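Local structure of vinylacetyl-CoA Delta-isomerase (Nitrosopumilus maritimus SCM1, 6VJR) at residues G145-P150 and M199-L204; D149-R154 and D165-I170; D210-G215 and V269-E274. The protein binds FAD and a [4Fe-4S] cluster and is probably a 4-hydroxybutyryl-CoA dehydratase that also isomerises vinylacetyl-CoA. All blocks are in the same frame, centred on the assembly; numbering follows the deposited sequence.

How the interactions relate
Following the chain from the N terminus, strand 143-146 runs into residues 145-150 and 149-154, so interactions 1 and 2 start from one stretch and share Asp149 and Pro150. Interaction 2 closes first, a short loop ending at 165-170; the longer loop of interaction 1, ending at 199-204, encloses it. Interaction 3 opens only afterwards, joining 210-215 to 269-274. Phe167 of interaction 2 packs on Thr201 and Ile202 of interaction 1, and Pro200 lies against Val214 of interaction 3. Interaction 1 lies where strands 143-146 and 195-198 run out, at one edge of the four-stranded sheet, and interaction 3 pairs 213-218 with 269-272 at the other edge; interactions 1 and 2 both reach FAD.

Interaction 1: G145-P150 and M199-L204; sequences GAMTDP and MPTIRL. With FAD (flavin-adenine dinucleotide), chain F.
A chi1 of 173° swings Met147 CG away from the backbone N and beside the carbonyl carbon, and a bend at chi3 sends its sulfur and methyl over Pro200 O and brings CE to 4.0 Å from Met199 CB, the two methionine chains crossing at about a right angle. In Thr201 the hydroxyl takes the position anti to the backbone N (chi1 -164°), beside Met147 CG, while CG2 lies 3.3 Å from Asp149 OD1. The one direct hydrogen bond across the segments runs from Met199 N to Ala146 O, 3.0 Å. Met147 O and Met199 O, both acceptors, converge at 3.2 Å, and Lys184 NZ donates to each. Two waters fill in: one bridges Asp149 OD1 to Thr201 N, the other links Thr201 OG1 to Thr148 OG1 and FAD O4'. On the cofactor side, Gly145 O accepts from FAD N3, nearly straight at 165°. FAD O2 is gripped by two amides, Met147 N and Thr148 N, each 2.8 Å away, and Thr148 OG1 donates to FAD N1 over 2.9 Å. These bonds read the polar pyrimidine edge of the isoalloxazine, an arrangement characteristic of a flavin-binding site, built here where strand 143-146 ends.

Interaction 2: D149-R154 and D165-I170; sequences DPKGDR and DLFTRI. With FAD (flavin-adenine dinucleotide), chain F.
The contact belongs to the FAD diphosphate site: the loop that follows strand 143-146 meets the approach to strand 169-173, Asp149 gripping Thr168 and Lys151 lying over Phe167. Asp149 OD2 accepts twice from Thr168. The amide N, 2.8 Å from OD2, comes from above the carboxylate plane (54° out of it), whereas OG1, 3.0 Å from OD2, arrives nearly along the C-O axis; Lys184 adds a salt bridge to the same oxygen. A backbone bond from Lys151 N to Leu166 O, 3.1 Å, fixes the next part of the loop. Phe167 then offers a ring face to Lys151, whose CA stands 4.2 Å from the ring centroid, 28° off the normal, a CH-pi contact; Lys151 CG also touches CZ and CE2. Beyond it, Leu166 CD1 packs on Gly152 CA, where a beta carbon would clash.

Lys151 CG stands anti to the carbonyl carbon, and a single bend, at chi3, carries NZ to 2.8 Å from FAD O1A. Arg154 approaches the diphosphate with the edge of its guanidinium: NE lies 2.8 Å from FAD O2A in a nearly straight bond (170°), while NH2 makes weak bonds to O2A and O2P. Its other terminal nitrogen, NH1, donates to Gly152 O in the guanidinium plane, so the group is held from both the loop and the cofactor. Arg154 O accepts from FAD N6A, extending recognition to the adenine.

Lysine and arginine therefore converge on the cofactor's anionic phosphates and probably offset much of their charge, while the buried carboxylate of Asp149 is likely to be stabilised as an anion by Lys184 and its two Thr168 donors.

Interaction 3: D210-G215 and V269-E274; sequences DWAIVG and VFMHGE
Backbone hydrogen bonds tie Ala212 and Val214 to Phe270, Met271 and Gly273 in antiparallel pairing. Gly273 N reaches Ala212 O at 2.9 Å, and Val214 N reaches Met271 O at 3.2 Å. Val214 O takes Phe270 N at 2.8 Å and Met271 N more weakly at 3.5 Å; with Phe270 and Met271 both facing Val214, this is a classic beta bulge, which shifts the register by one residue before Gly215 meets Val269. Ala212 centres an inverse gamma turn. Gly273, with phi near 100°, takes a conformation that calls for glycine.

Apolar contacts divide between the two faces. On one, Val214 splays its methyls: CG1, anti to the backbone N (chi1 176°), meets Phe270 CB at 3.8 Å and the ring edge, while CG2 lies 3.7 Å from Met271 CB. With an alanine here both branch methyls are gone, which is likely to leave a gap beside Phe270 CB and Met271 CB. On the other, the Ile213 and Val269 side chains cross at about a right angle, CD1 of the first 4.1 Å from CG1 of the second.

Within 269-274, Glu274 OE1 accepts from His272 N through its syn lone pair, and Tyr125 holds OE2.

Helix 101-121 covers the Val214 and Phe270 face through Leu110 and Thr114, whereas Ile213 and Val269 pack on Val178 of strand 177-188, so the pair is sandwiched between that helix and the larger sheet.

Interaction 1: G145-P150 and M199-L204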
loop_
_atom_site.group_PDB
_atom_site.type_symbol
_atom_site.label_atom_id
_atom_site.label_comp_id
_atom_site.label_asym_id
_atom_site.label_seq_id
_atom_site.Cartn_x
_atom_site.Cartn_y
_atom_site.Cartn_z
ATOM N N GLY A 145 11.995 -28.076 -16.443
ATOM C CA GLY A 145 12.438 -26.957 -17.239
ATOM C C GLY A 145 13.587 -26.315 -16.520
ATOM O O GLY A 145 13.366 -25.622 -15.538
ATOM N N ALA A 146 14.792 -26.563 -17.027
ATOM C CA ALA A 146 15.983 -26.200 -16.303
ATOM C C ALA A 146 16.692 -25.037 -16.984
ATOM O O ALA A 146 17.630 -25.228 -17.771
ATOM C CB ALA A 146 16.882 -27.411 -16.139
ATOM N N MET A 147 16.317 -23.823 -16.560
ATOM C CA MET A 147 16.862 -22.624 -17.176
ATOM C C MET A 147 17.919 -21.971 -16.287
ATOM O O MET A 147 19.018 -21.673 -16.748
ATOM C CB MET A 147 15.726 -21.656 -17.505
ATOM C CG MET A 147 16.208 -20.305 -17.995
ATOM S SD MET A 147 14.931 -19.271 -18.739
ATOM C CE MET A 147 14.564 -20.205 -20.229
ATOM N N THR A 148 17.574 -21.710 -15.043
ATOM C CA THR A 148 18.394 -20.858 -14.195
ATOM C C THR A 148 19.673 -21.537 -13.733
ATOM O O THR A 148 19.646 -22.450 -12.916
ATOM C CB THR A 148 17.585 -20.404 -12.990
ATOM O OG1 THR A 148 16.292 -19.932 -13.354
ATOM C CG2 THR A 148 18.357 -19.343 -12.234
ATOM N N ASP A 149 20.813 -20.954 -14.147
ATOM C CA ASP A 149 22.135 -21.359 -13.706
ATOM C C ASP A 149 22.429 -20.663 -12.374
ATOM O O ASP A 149 21.694 -19.780 -11.916
ATOM C CB ASP A 149 23.209 -20.953 -14.711
ATOM C CG ASP A 149 22.856 -21.370 -16.132
ATOM O OD1 ASP A 149 22.068 -20.625 -16.747
ATOM O OD2 ASP A 149 23.252 -22.475 -16.547
ATOM N N PRO A 150 23.489 -21.082 -11.661
ATOM C CA PRO A 150 23.871 -20.404 -10.428
ATOM C C PRO A 150 24.249 -18.935 -10.608
ATOM O O PRO A 150 23.963 -18.168 -9.696
ATOM C CB PRO A 150 25.007 -21.257 -9.886
ATOM C CG PRO A 150 24.772 -22.615 -10.503
ATOM C CD PRO A 150 24.272 -22.286 -11.874
ATOM N N MET A 199 18.183 -25.087 -20.692
ATOM C CA MET A 199 17.966 -23.912 -21.533
ATOM C C MET A 199 18.791 -22.753 -20.998
ATOM O O MET A 199 18.927 -22.630 -19.798
ATOM C CB MET A 199 16.495 -23.456 -21.514
ATOM C CG MET A 199 15.475 -24.469 -22.019
ATOM S SD MET A 199 13.752 -23.985 -21.732
ATOM C CE MET A 199 13.629 -24.374 -19.974
ATOM N N PRO A 200 19.325 -21.882 -21.867
ATOM C CA PRO A 200 20.054 -20.696 -21.415
ATOM C C PRO A 200 19.124 -19.747 -20.672
ATOM O O PRO A 200 17.922 -19.699 -20.937
ATOM C CB PRO A 200 20.642 -20.105 -22.677
ATOM C CG PRO A 200 19.789 -20.702 -23.770
ATOM C CD PRO A 200 19.218 -21.984 -23.325
ATOM N N THR A 201 19.691 -18.998 -19.733
ATOM C CA THR A 201 18.884 -18.171 -18.840
ATOM C C THR A 201 18.944 -16.660 -19.098
ATOM O O THR A 201 18.257 -15.906 -18.388
ATOM C CB THR A 201 19.279 -18.443 -17.393
ATOM O OG1 THR A 201 18.230 -17.917 -16.567
ATOM C CG2 THR A 201 20.567 -17.753 -17.014
ATOM N N ILE A 202 19.753 -16.206 -20.054
ATOM C CA ILE A 202 20.072 -14.793 -20.230
ATOM C C ILE A 202 20.309 -14.570 -21.717
ATOM O O ILE A 202 20.634 -15.511 -22.434
ATOM C CB ILE A 202 21.319 -14.473 -19.384
ATOM C CG1 ILE A 202 21.670 -13.041 -19.349
ATOM C CG2 ILE A 202 22.527 -15.301 -19.826
ATOM C CD1 ILE A 202 22.650 -12.716 -18.232
ATOM N N ARG A 203 20.107 -13.326 -22.167
ATOM C CA ARG A 203 20.580 -12.895 -23.467
ATOM C C ARG A 203 22.056 -13.272 -23.580
ATOM O O ARG A 203 22.848 -13.076 -22.644
ATOM C CB ARG A 203 20.426 -11.377 -23.583
ATOM C CG ARG A 203 20.780 -10.773 -24.933
ATOM C CD ARG A 203 20.519 -9.266 -24.910
ATOM N NE ARG A 203 21.109 -8.683 -26.119
ATOM C CZ ARG A 203 22.401 -8.363 -26.291
ATOM N NH1 ARG A 203 22.843 -8.151 -27.514
ATOM N NH2 ARG A 203 23.258 -8.319 -25.274
ATOM N N LEU A 204 22.429 -13.748 -24.766
ATOM C CA LEU A 204 23.803 -14.154 -25.039
ATOM C C LEU A 204 24.359 -13.303 -26.169
ATOM O O LEU A 204 23.654 -13.036 -27.129
ATOM C CB LEU A 204 23.849 -15.628 -25.431
ATOM C CG LEU A 204 23.392 -16.627 -24.365
ATOM C CD1 LEU A 204 23.428 -18.054 -24.935
ATOM C CD2 LEU A 204 24.135 -16.548 -23.053
HETATM P PA FAD F . 19.375 -13.112 -8.214
HETATM O O1A FAD F . 19.474 -12.929 -9.672
HETATM O O2A FAD F . 20.629 -13.324 -7.464
HETATM O O5B FAD F . 18.456 -11.925 -7.682
HETATM C C5B FAD F . 18.694 -11.282 -6.406
HETATM C C4B FAD F . 18.401 -9.817 -6.551
HETATM O O4B FAD F . 19.435 -9.198 -7.355
HETATM C C3B FAD F . 17.062 -9.435 -7.208
HETATM O O3B FAD F . 16.519 -8.266 -6.589
HETATM C C2B FAD F . 17.461 -9.131 -8.647
HETATM O O2B FAD F . 16.591 -8.284 -9.383
HETATM C C1B FAD F . 18.838 -8.496 -8.438
HETATM N N9A FAD F . 19.730 -8.646 -9.581
HETATM C C8A FAD F . 20.321 -9.781 -10.096
HETATM N N7A FAD F . 21.107 -9.576 -11.122
HETATM C C5A FAD F . 21.015 -8.211 -11.326
HETATM C C6A FAD F . 21.616 -7.360 -12.277
HETATM N N6A FAD F . 22.491 -7.793 -13.185
HETATM N N1A FAD F . 21.269 -6.052 -12.253
HETATM C C2A FAD F . 20.417 -5.633 -11.300
HETATM N N3A FAD F . 19.818 -6.323 -10.332
HETATM C C4A FAD F . 20.152 -7.627 -10.398
HETATM N N1 FAD F . 14.372 -21.785 -12.295
HETATM C C2 FAD F . 14.389 -22.789 -13.233
HETATM O O2 FAD F . 15.084 -22.733 -14.260
HETATM N N3 FAD F . 13.548 -23.872 -13.061
HETATM C C4 FAD F . 12.702 -24.085 -12.011
HETATM O O4 FAD F . 12.075 -25.123 -11.887
HETATM C C4X FAD F . 12.773 -23.060 -10.980
HETATM N N5 FAD F . 12.002 -23.198 -9.897
HETATM C C5X FAD F . 12.241 -22.349 -8.837
HETATM C C6 FAD F . 11.637 -22.580 -7.593
HETATM C C7 FAD F . 11.892 -21.774 -6.494
HETATM C C7M FAD F . 11.303 -22.124 -5.149
HETATM C C8 FAD F . 12.662 -20.605 -6.662
HETATM C C8M FAD F . 12.861 -19.654 -5.518
HETATM C C9 FAD F . 13.197 -20.303 -7.892
HETATM C C9A FAD F . 13.020 -21.189 -8.985
HETATM N N10 FAD F . 13.652 -20.980 -10.210
HETATM C C10 FAD F . 13.632 -21.943 -11.219
HETATM C "C1'" FAD F . 14.676 -19.917 -10.241
HETATM C "C2'" FAD F . 14.220 -18.491 -10.439
HETATM O "O2'" FAD F . 13.963 -18.310 -11.832
HETATM C "C3'" FAD F . 15.312 -17.523 -9.962
HETATM O "O3'" FAD F . 15.335 -17.625 -8.550
HETATM C "C4'" FAD F . 15.167 -16.076 -10.457
HETATM O "O4'" FAD F . 15.438 -15.992 -11.863
HETATM C "C5'" FAD F . 16.086 -15.113 -9.728
HETATM O "O5'" FAD F . 17.433 -15.531 -9.881
HETATM P P FAD F . 18.351 -15.761 -8.645
HETATM O O1P FAD F . 17.766 -16.701 -7.688
HETATM O O2P FAD F . 19.697 -16.039 -9.171
HETATM O O3P FAD F . 18.419 -14.369 -7.854
HETATM O O HOH W 1 15.879 -17.598 -14.646
HETATM O O HOH W 2 22.431 -19.850 -19.295
#

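Interaction 2: D149-R154 and D165-I170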
loop_
_atom_site.group_PDB
_atom_site.type_symbol
_atom_site.label_atom_id
_atom_site.label_comp_id
_atom_site.label_asym_id
_atom_site.label_seq_id
_atom_site.Cartn_x
_atom_site.Cartn_y
_atom_site.Cartn_z
ATOM N N ASP A 149 20.813 -20.954 -14.147
ATOM C CA ASP A 149 22.135 -21.359 -13.706
ATOM C C ASP A 149 22.429 -20.663 -12.374
ATOM O O ASP A 149 21.694 -19.780 -11.916
ATOM C CB ASP A 149 23.209 -20.953 -14.711
ATOM C CG ASP A 149 22.856 -21.370 -16.132
ATOM O OD1 ASP A 149 22.068 -20.625 -16.747
ATOM O OD2 ASP A 149 23.252 -22.475 -16.547
ATOM N N PRO A 150 23.489 -21.082 -11.661
ATOM C CA PRO A 150 23.871 -20.404 -10.428
ATOM C C PRO A 150 24.249 -18.935 -10.608
ATOM O O PRO A 150 23.963 -18.168 -9.696
ATOM C CB PRO A 150 25.007 -21.257 -9.886
ATOM C CG PRO A 150 24.772 -22.615 -10.503
ATOM C CD PRO A 150 24.272 -22.286 -11.874
ATOM N N LYS A 151 24.950 -18.629 -11.700
ATOM C CA LYS A 151 25.210 -17.298 -12.222
ATOM C C LYS A 151 26.412 -16.549 -11.621
ATOM O O LYS A 151 26.766 -15.507 -12.166
ATOM C CB LYS A 151 23.992 -16.365 -12.160
ATOM C CG LYS A 151 22.813 -16.848 -12.999
ATOM C CD LYS A 151 21.684 -15.849 -13.174
ATOM C CE LYS A 151 21.168 -15.354 -11.905
ATOM N NZ LYS A 151 20.004 -14.441 -11.966
ATOM N N GLY A 152 26.987 -16.950 -10.491
ATOM C CA GLY A 152 28.191 -16.284 -9.999
ATOM C C GLY A 152 27.984 -14.802 -9.705
ATOM O O GLY A 152 27.096 -14.407 -8.931
ATOM N N ASP A 153 28.830 -13.973 -10.326
ATOM C CA ASP A 153 28.748 -12.534 -10.169
ATOM C C ASP A 153 27.625 -12.003 -11.067
ATOM O O ASP A 153 27.694 -12.078 -12.299
ATOM C CB ASP A 153 30.086 -11.917 -10.530
ATOM C CG ASP A 153 30.134 -10.413 -10.307
ATOM O OD1 ASP A 153 29.030 -9.746 -10.329
ATOM O OD2 ASP A 153 31.231 -9.896 -10.166
ATOM N N ARG A 154 26.546 -11.542 -10.435
ATOM C CA ARG A 154 25.340 -11.116 -11.123
ATOM C C ARG A 154 25.548 -9.964 -12.125
ATOM O O ARG A 154 24.698 -9.753 -13.010
ATOM C CB ARG A 154 24.206 -10.733 -10.175
ATOM C CG ARG A 154 23.373 -11.889 -9.664
ATOM C CD ARG A 154 24.123 -12.989 -8.997
ATOM N NE ARG A 154 23.184 -13.972 -8.465
ATOM C CZ ARG A 154 23.426 -15.275 -8.369
ATOM N NH1 ARG A 154 24.656 -15.765 -8.436
ATOM N NH2 ARG A 154 22.464 -16.099 -8.044
ATOM N N ASP A 165 32.016 -22.361 -15.807
ATOM C CA ASP A 165 30.967 -23.331 -15.542
ATOM C C ASP A 165 29.789 -22.724 -14.774
ATOM O O ASP A 165 28.803 -23.407 -14.553
ATOM C CB ASP A 165 31.512 -24.515 -14.767
ATOM C CG ASP A 165 32.548 -25.341 -15.513
ATOM O OD1 ASP A 165 32.510 -25.337 -16.768
ATOM O OD2 ASP A 165 33.400 -25.953 -14.831
ATOM N N LEU A 166 29.860 -21.440 -14.348
ATOM C CA LEU A 166 28.799 -20.854 -13.538
ATOM C C LEU A 166 27.517 -20.601 -14.332
ATOM O O LEU A 166 26.442 -20.367 -13.752
ATOM C CB LEU A 166 29.272 -19.610 -12.805
ATOM C CG LEU A 166 30.297 -19.852 -11.696
ATOM C CD1 LEU A 166 31.021 -18.603 -11.189
ATOM C CD2 LEU A 166 29.591 -20.508 -10.539
ATOM N N PHE A 167 27.640 -20.676 -15.662
ATOM C CA PHE A 167 26.521 -20.886 -16.558
ATOM C C PHE A 167 26.839 -22.142 -17.362
ATOM O O PHE A 167 27.999 -22.367 -17.742
ATOM C CB PHE A 167 26.329 -19.707 -17.522
ATOM C CG PHE A 167 25.856 -18.401 -16.915
ATOM C CD1 PHE A 167 26.743 -17.595 -16.202
ATOM C CD2 PHE A 167 24.564 -17.959 -17.094
ATOM C CE1 PHE A 167 26.334 -16.382 -15.700
ATOM C CE2 PHE A 167 24.148 -16.749 -16.549
ATOM C CZ PHE A 167 25.052 -15.952 -15.889
ATOM N N THR A 168 25.806 -22.915 -17.677
ATOM C CA THR A 168 25.943 -24.189 -18.367
ATOM C C THR A 168 26.411 -24.005 -19.817
ATOM O O THR A 168 25.896 -23.178 -20.570
ATOM C CB THR A 168 24.604 -24.926 -18.274
ATOM O OG1 THR A 168 24.321 -25.208 -16.908
ATOM C CG2 THR A 168 24.619 -26.250 -19.017
ATOM N N ARG A 169 27.412 -24.794 -20.202
ATOM C CA ARG A 169 28.044 -24.639 -21.506
ATOM C C ARG A 169 28.417 -25.978 -22.146
ATOM O O ARG A 169 28.555 -27.004 -21.487
ATOM C CB ARG A 169 29.318 -23.807 -21.371
ATOM C CG ARG A 169 30.353 -24.490 -20.483
ATOM C CD ARG A 169 31.511 -23.565 -20.177
ATOM N NE ARG A 169 32.526 -24.158 -19.292
ATOM C CZ ARG A 169 33.745 -24.515 -19.669
ATOM N NH1 ARG A 169 34.191 -24.100 -20.812
ATOM N NH2 ARG A 169 34.563 -25.161 -18.862
ATOM N N ILE A 170 28.591 -25.924 -23.462
ATOM C CA ILE A 170 29.179 -27.029 -24.204
ATOM C C ILE A 170 30.685 -27.038 -23.947
ATOM O O ILE A 170 31.362 -26.036 -24.164
ATOM C CB ILE A 170 28.910 -26.843 -25.696
ATOM C CG1 ILE A 170 27.406 -26.752 -25.991
ATOM C CG2 ILE A 170 29.567 -27.944 -26.519
ATOM C CD1 ILE A 170 27.081 -26.172 -27.352
HETATM P PA FAD F . 19.375 -13.112 -8.214
HETATM O O1A FAD F . 19.474 -12.929 -9.672
HETATM O O2A FAD F . 20.629 -13.324 -7.464
HETATM O O5B FAD F . 18.456 -11.925 -7.682
HETATM C C5B FAD F . 18.694 -11.282 -6.406
HETATM C C4B FAD F . 18.401 -9.817 -6.551
HETATM O O4B FAD F . 19.435 -9.198 -7.355
HETATM C C3B FAD F . 17.062 -9.435 -7.208
HETATM O O3B FAD F . 16.519 -8.266 -6.589
HETATM C C2B FAD F . 17.461 -9.131 -8.647
HETATM O O2B FAD F . 16.591 -8.284 -9.383
HETATM C C1B FAD F . 18.838 -8.496 -8.438
HETATM N N9A FAD F . 19.730 -8.646 -9.581
HETATM C C8A FAD F . 20.321 -9.781 -10.096
HETATM N N7A FAD F . 21.107 -9.576 -11.122
HETATM C C5A FAD F . 21.015 -8.211 -11.326
HETATM C C6A FAD F . 21.616 -7.360 -12.277
HETATM N N6A FAD F . 22.491 -7.793 -13.185
HETATM N N1A FAD F . 21.269 -6.052 -12.253
HETATM C C2A FAD F . 20.417 -5.633 -11.300
HETATM N N3A FAD F . 19.818 -6.323 -10.332
HETATM C C4A FAD F . 20.152 -7.627 -10.398
HETATM N N1 FAD F . 14.372 -21.785 -12.295
HETATM C C2 FAD F . 14.389 -22.789 -13.233
HETATM O O2 FAD F . 15.084 -22.733 -14.260
HETATM N N3 FAD F . 13.548 -23.872 -13.061
HETATM C C4 FAD F . 12.702 -24.085 -12.011
HETATM O O4 FAD F . 12.075 -25.123 -11.887
HETATM C C4X FAD F . 12.773 -23.060 -10.980
HETATM N N5 FAD F . 12.002 -23.198 -9.897
HETATM C C5X FAD F . 12.241 -22.349 -8.837
HETATM C C6 FAD F . 11.637 -22.580 -7.593
HETATM C C7 FAD F . 11.892 -21.774 -6.494
HETATM C C7M FAD F . 11.303 -22.124 -5.149
HETATM C C8 FAD F . 12.662 -20.605 -6.662
HETATM C C8M FAD F . 12.861 -19.654 -5.518
HETATM C C9 FAD F . 13.197 -20.303 -7.892
HETATM C C9A FAD F . 13.020 -21.189 -8.985
HETATM N N10 FAD F . 13.652 -20.980 -10.210
HETATM C C10 FAD F . 13.632 -21.943 -11.219
HETATM C "C1'" FAD F . 14.676 -19.917 -10.241
HETATM C "C2'" FAD F . 14.220 -18.491 -10.439
HETATM O "O2'" FAD F . 13.963 -18.310 -11.832
HETATM C "C3'" FAD F . 15.312 -17.523 -9.962
HETATM O "O3'" FAD F . 15.335 -17.625 -8.550
HETATM C "C4'" FAD F . 15.167 -16.076 -10.457
HETATM O "O4'" FAD F . 15.438 -15.992 -11.863
HETATM C "C5'" FAD F . 16.086 -15.113 -9.728
HETATM O "O5'" FAD F . 17.433 -15.531 -9.881
HETATM P P FAD F . 18.351 -15.761 -8.645
HETATM O O1P FAD F . 17.766 -16.701 -7.688
HETATM O O2P FAD F . 19.697 -16.039 -9.171
HETATM O O3P FAD F . 18.419 -14.369 -7.854
#

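Interaction 3: D210-G215 and V269-E274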
loop_
_atom_site.group_PDB
_atom_site.type_symbol
_atom_site.label_atom_id
_atom_site.label_comp_id
_atom_site.label_asym_id
_atom_site.label_seq_id
_atom_site.Cartn_x
_atom_site.Cartn_y
_atom_site.Cartn_z
ATOM N N ASP A 210 29.355 -20.591 -26.654
ATOM C CA ASP A 210 29.465 -21.904 -26.026
ATOM C C ASP A 210 28.305 -22.201 -25.064
ATOM O O ASP A 210 28.049 -23.352 -24.729
ATOM C CB ASP A 210 30.793 -22.059 -25.313
ATOM C CG ASP A 210 32.005 -22.164 -26.216
ATOM O OD1 ASP A 210 31.817 -22.209 -27.460
ATOM O OD2 ASP A 210 33.127 -22.178 -25.666
ATOM N N TRP A 211 27.634 -21.152 -24.579
ATOM C CA TRP A 211 26.542 -21.265 -23.635
ATOM C C TRP A 211 25.184 -21.310 -24.338
ATOM O O TRP A 211 24.170 -21.464 -23.677
ATOM C CB TRP A 211 26.610 -20.106 -22.624
ATOM C CG TRP A 211 27.779 -20.174 -21.682
ATOM C CD1 TRP A 211 27.764 -20.704 -20.437
ATOM C CD2 TRP A 211 29.131 -19.682 -21.890
ATOM N NE1 TRP A 211 28.994 -20.594 -19.847
ATOM C CE2 TRP A 211 29.848 -19.957 -20.695
ATOM C CE3 TRP A 211 29.796 -19.036 -22.936
ATOM C CZ2 TRP A 211 31.181 -19.609 -20.525
ATOM C CZ3 TRP A 211 31.115 -18.669 -22.760
ATOM C CH2 TRP A 211 31.799 -18.968 -21.580
ATOM N N ALA A 212 25.156 -21.245 -25.681
ATOM C CA ALA A 212 23.921 -21.305 -26.437
ATOM C C ALA A 212 23.554 -22.768 -26.711
ATOM O O ALA A 212 23.738 -23.303 -27.811
ATOM C CB ALA A 212 24.025 -20.501 -27.711
ATOM N N ILE A 213 23.117 -23.459 -25.653
ATOM C CA ILE A 213 22.792 -24.883 -25.709
ATOM C C ILE A 213 21.422 -25.101 -25.075
ATOM O O ILE A 213 21.158 -24.695 -23.940
ATOM C CB ILE A 213 23.885 -25.742 -25.043
ATOM C CG1 ILE A 213 23.546 -27.237 -25.049
ATOM C CG2 ILE A 213 24.232 -25.249 -23.642
ATOM C CD1 ILE A 213 23.460 -27.851 -26.434
ATOM N N VAL A 214 20.555 -25.773 -25.842
ATOM C CA VAL A 214 19.333 -26.363 -25.335
ATOM C C VAL A 214 19.385 -27.851 -25.605
ATOM O O VAL A 214 19.614 -28.256 -26.745
ATOM C CB VAL A 214 18.059 -25.787 -25.988
ATOM C CG1 VAL A 214 16.802 -26.523 -25.490
ATOM C CG2 VAL A 214 17.965 -24.277 -25.738
ATOM N N GLY A 215 19.104 -28.648 -24.585
ATOM C CA GLY A 215 19.063 -30.092 -24.783
ATOM C C GLY A 215 18.273 -30.795 -23.702
ATOM O O GLY A 215 18.239 -30.336 -22.566
ATOM N N VAL A 269 19.215 -32.301 -29.032
ATOM C CA VAL A 269 19.776 -30.947 -29.005
ATOM C C VAL A 269 18.868 -30.011 -29.818
ATOM O O VAL A 269 18.638 -30.236 -31.006
ATOM C CB VAL A 269 21.215 -30.934 -29.552
ATOM C CG1 VAL A 269 21.759 -29.543 -29.818
ATOM C CG2 VAL A 269 22.163 -31.717 -28.662
ATOM N N PHE A 270 18.351 -28.966 -29.160
ATOM C CA PHE A 270 17.373 -28.074 -29.758
ATOM C C PHE A 270 17.924 -26.665 -30.025
ATOM O O PHE A 270 17.191 -25.799 -30.510
ATOM C CB PHE A 270 16.097 -28.047 -28.918
ATOM C CG PHE A 270 15.525 -29.396 -28.507
ATOM C CD1 PHE A 270 15.453 -30.439 -29.426
ATOM C CD2 PHE A 270 15.073 -29.622 -27.215
ATOM C CE1 PHE A 270 14.955 -31.672 -29.055
ATOM C CE2 PHE A 270 14.554 -30.855 -26.865
ATOM C CZ PHE A 270 14.491 -31.871 -27.785
ATOM N N MET A 271 19.186 -26.418 -29.684
ATOM C CA MET A 271 19.900 -25.187 -29.985
ATOM C C MET A 271 21.374 -25.519 -29.786
ATOM O O MET A 271 21.738 -26.114 -28.772
ATOM C CB MET A 271 19.521 -24.040 -29.034
ATOM C CG MET A 271 20.369 -22.730 -29.186
ATOM S SD MET A 271 20.135 -21.547 -27.862
ATOM C CE MET A 271 18.516 -20.942 -28.353
ATOM N N HIS A 272 22.204 -25.067 -30.714
ATOM C CA HIS A 272 23.624 -25.379 -30.682
ATOM C C HIS A 272 24.410 -24.217 -31.296
ATOM O O HIS A 272 24.766 -24.273 -32.465
ATOM C CB HIS A 272 23.886 -26.700 -31.415
ATOM C CG HIS A 272 25.334 -27.069 -31.516
ATOM N ND1 HIS A 272 26.233 -26.959 -30.486
ATOM C CD2 HIS A 272 26.055 -27.492 -32.560
ATOM C CE1 HIS A 272 27.434 -27.356 -30.883
ATOM N NE2 HIS A 272 27.358 -27.656 -32.136
ATOM N N GLY A 273 24.615 -23.145 -30.525
ATOM C CA GLY A 273 25.464 -22.036 -30.922
ATOM C C GLY A 273 24.751 -20.799 -31.473
ATOM O O GLY A 273 25.417 -19.788 -31.721
ATOM N N GLU A 274 23.427 -20.856 -31.688
ATOM C CA GLU A 274 22.683 -19.733 -32.243
ATOM C C GLU A 274 22.296 -18.778 -31.108
ATOM O O GLU A 274 21.141 -18.672 -30.690
ATOM C CB GLU A 274 21.472 -20.259 -33.001
ATOM C CG GLU A 274 21.823 -21.227 -34.129
ATOM C CD GLU A 274 21.950 -22.689 -33.749
ATOM O OE1 GLU A 274 21.670 -23.062 -32.578
ATOM O OE2 GLU A 274 22.341 -23.473 -34.674
#